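Local coordinates for protein DyP2 (Amycolatopsis sp. ATCC 39116, PDB 4G2C) that probably oxidises dyes and lignin-related compounds with peroxide as a multifunctional, haem-containing dye-decolourising peroxidase that also carries a bound manganese ion, at residues R81-G86 / A187-S192. Sequence-based numbering, arbitrary orientation.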
loop_
_atom_site.group_PDB
_atom_site.type_symbol
_atom_site.label_atom_id
_atom_site.label_comp_id
_atom_site.label_asym_id
_atom_site.label_seq_id
_atom_site.Cartn_x
_atom_site.Cartn_y
_atom_site.Cartn_z
ATOM N N ARG A 81 8.946 -8.523 26.439
ATOM C CA ARG A 81 7.578 -8.838 26.832
ATOM C C ARG A 81 6.999 -7.764 27.743
ATOM O O ARG A 81 5.826 -7.399 27.639
ATOM C CB ARG A 81 7.520 -10.203 27.519
ATOM C CG ARG A 81 7.991 -11.329 26.610
ATOM C CD ARG A 81 8.055 -12.672 27.320
ATOM N NE ARG A 81 6.738 -13.276 27.491
ATOM C CZ ARG A 81 6.384 -14.462 27.004
ATOM N NH1 ARG A 81 7.254 -15.185 26.311
ATOM N NH2 ARG A 81 5.154 -14.926 27.213
ATOM N N THR A 82 7.823 -7.251 28.642
ATOM C CA THR A 82 7.372 -6.187 29.520
ATOM C C THR A 82 7.094 -4.916 28.689
ATOM O O THR A 82 6.057 -4.273 28.841
ATOM C CB THR A 82 8.394 -5.951 30.646
ATOM O OG1 THR A 82 8.550 -7.167 31.384
ATOM C CG2 THR A 82 7.950 -4.820 31.592
ATOM N N PHE A 83 8.012 -4.578 27.794
ATOM C CA PHE A 83 7.832 -3.423 26.912
ATOM C C PHE A 83 6.522 -3.499 26.125
ATOM O O PHE A 83 5.676 -2.596 26.204
ATOM C CB PHE A 83 9.016 -3.316 25.955
ATOM C CG PHE A 83 8.955 -2.133 25.019
ATOM C CD1 PHE A 83 8.763 -0.851 25.509
ATOM C CD2 PHE A 83 9.127 -2.308 23.649
ATOM C CE1 PHE A 83 8.723 0.241 24.662
ATOM C CE2 PHE A 83 9.096 -1.223 22.788
ATOM C CZ PHE A 83 8.890 0.058 23.296
ATOM N N LEU A 84 6.350 -4.579 25.364
ATOM C CA LEU A 84 5.114 -4.785 24.616
ATOM C C LEU A 84 3.888 -4.633 25.510
ATOM O O LEU A 84 2.933 -3.946 25.150
ATOM C CB LEU A 84 5.133 -6.145 23.934
ATOM C CG LEU A 84 6.208 -6.176 22.838
ATOM C CD1 LEU A 84 6.480 -7.582 22.361
ATOM C CD2 LEU A 84 5.778 -5.299 21.688
ATOM N N ASN A 85 3.934 -5.237 26.693
ATOM C CA ASN A 85 2.819 -5.141 27.622
ATOM C C ASN A 85 2.468 -3.677 27.888
ATOM O O ASN A 85 1.302 -3.304 27.915
ATOM C CB ASN A 85 3.165 -5.868 28.925
ATOM C CG ASN A 85 1.942 -6.206 29.748
ATOM O OD1 ASN A 85 1.583 -5.476 30.668
ATOM N ND2 ASN A 85 1.291 -7.319 29.420
ATOM N N GLY A 86 3.491 -2.845 28.063
ATOM C CA GLY A 86 3.289 -1.437 28.335
ATOM C C GLY A 86 2.757 -0.688 27.126
ATOM O O GLY A 86 1.946 0.226 27.250
ATOM N N ALA A 187 9.627 6.655 27.314
ATOM C CA ALA A 187 9.486 6.459 28.748
ATOM C C ALA A 187 9.483 4.974 29.115
ATOM O O ALA A 187 10.155 4.567 30.070
ATOM C CB ALA A 187 8.213 7.140 29.253
ATOM N N LEU A 188 8.740 4.174 28.347
ATOM C CA LEU A 188 8.568 2.741 28.622
ATOM C C LEU A 188 9.708 1.856 28.112
ATOM O O LEU A 188 9.776 0.664 28.437
ATOM C CB LEU A 188 7.250 2.232 28.029
ATOM C CG LEU A 188 5.944 2.760 28.630
ATOM C CD1 LEU A 188 4.750 2.276 27.814
ATOM C CD2 LEU A 188 5.798 2.337 30.092
ATOM N N ARG A 189 10.601 2.416 27.308
ATOM C CA ARG A 189 11.573 1.565 26.633
ATOM C C ARG A 189 12.808 1.246 27.471
ATOM O O ARG A 189 13.534 2.147 27.891
ATOM C CB ARG A 189 11.980 2.151 25.287
ATOM C CG ARG A 189 12.753 1.175 24.437
ATOM C CD ARG A 189 13.302 1.861 23.209
ATOM N NE ARG A 189 14.043 3.064 23.578
ATOM C CZ ARG A 189 15.345 3.084 23.855
ATOM N NH1 ARG A 189 16.060 1.967 23.797
ATOM N NH2 ARG A 189 15.938 4.225 24.184
ATOM N N PRO A 190 13.048 -0.052 27.710
ATOM C CA PRO A 190 14.254 -0.507 28.407
ATOM C C PRO A 190 15.458 -0.463 27.471
ATOM O O PRO A 190 15.300 -0.432 26.244
ATOM C CB PRO A 190 13.916 -1.955 28.754
ATOM C CG PRO A 190 13.017 -2.386 27.615
ATOM C CD PRO A 190 12.193 -1.176 27.290
ATOM N N ALA A 191 16.652 -0.480 28.054
ATOM C CA ALA A 191 17.896 -0.391 27.295
ATOM C C ALA A 191 18.147 -1.579 26.359
ATOM O O ALA A 191 18.845 -1.438 25.349
ATOM C CB ALA A 191 19.065 -0.206 28.240
ATOM N N SER A 192 17.583 -2.740 26.683
ATOM C CA SER A 192 17.754 -3.934 25.847
ATOM C C SER A 192 16.822 -3.964 24.628
ATOM O O SER A 192 16.840 -4.921 23.837
ATOM C CB SER A 192 17.478 -5.179 26.671
ATOM O OG SER A 192 16.145 -5.144 27.128
#
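Phe83, on helix 77-88, meets Leu188, Arg189 and Pro190 in the segment that leads from helix 175-188 into strand 193-205. The apolar contacts centre on its ring. CG of Phe83 stands anti to the backbone N (chi1 -178°), a torsion that swings the ring toward the 187-192 segment although the CB bond does not point at it. Arg189 supplies aliphatic carbon: CG lies over one ring face, 4.1 Å above the plane and displaced toward the rim, while CB comes 3.8 Å from Phe83 CE1. Pro190 CD approaches the same ring obliquely, 3.9 Å from Phe83 CD1. Leu188 also reaches the helix backbone, its CD1 lying 3.5 Å from Gly86 O.

Polar groups contribute no hydrogen bond across the contact. Leu188 O sits 3.4 Å from Phe83 CD1, again obliquely to the ring. The guanidinium plane of Arg189 lies 83° from the ring plane and the end of the chain leads away, so the side chain meets Phe83 through CB and CG; the chain bends at chi3 (52°), and the charged end binds Glu186 by a salt bridge and Val193 O by a hydrogen bond. Replacing Phe83 with an alanine would probably leave the Arg189 methylenes and Pro190 CD without their aromatic partner and open a gap between the segments.

With 219 Å² buried in total, this surface contact packs the helix after the first strand of the ferredoxin-like DyP domain against the link into its fourth, and depends on dispersion and shape, while the charged end of Arg189 is engaged away from the ring.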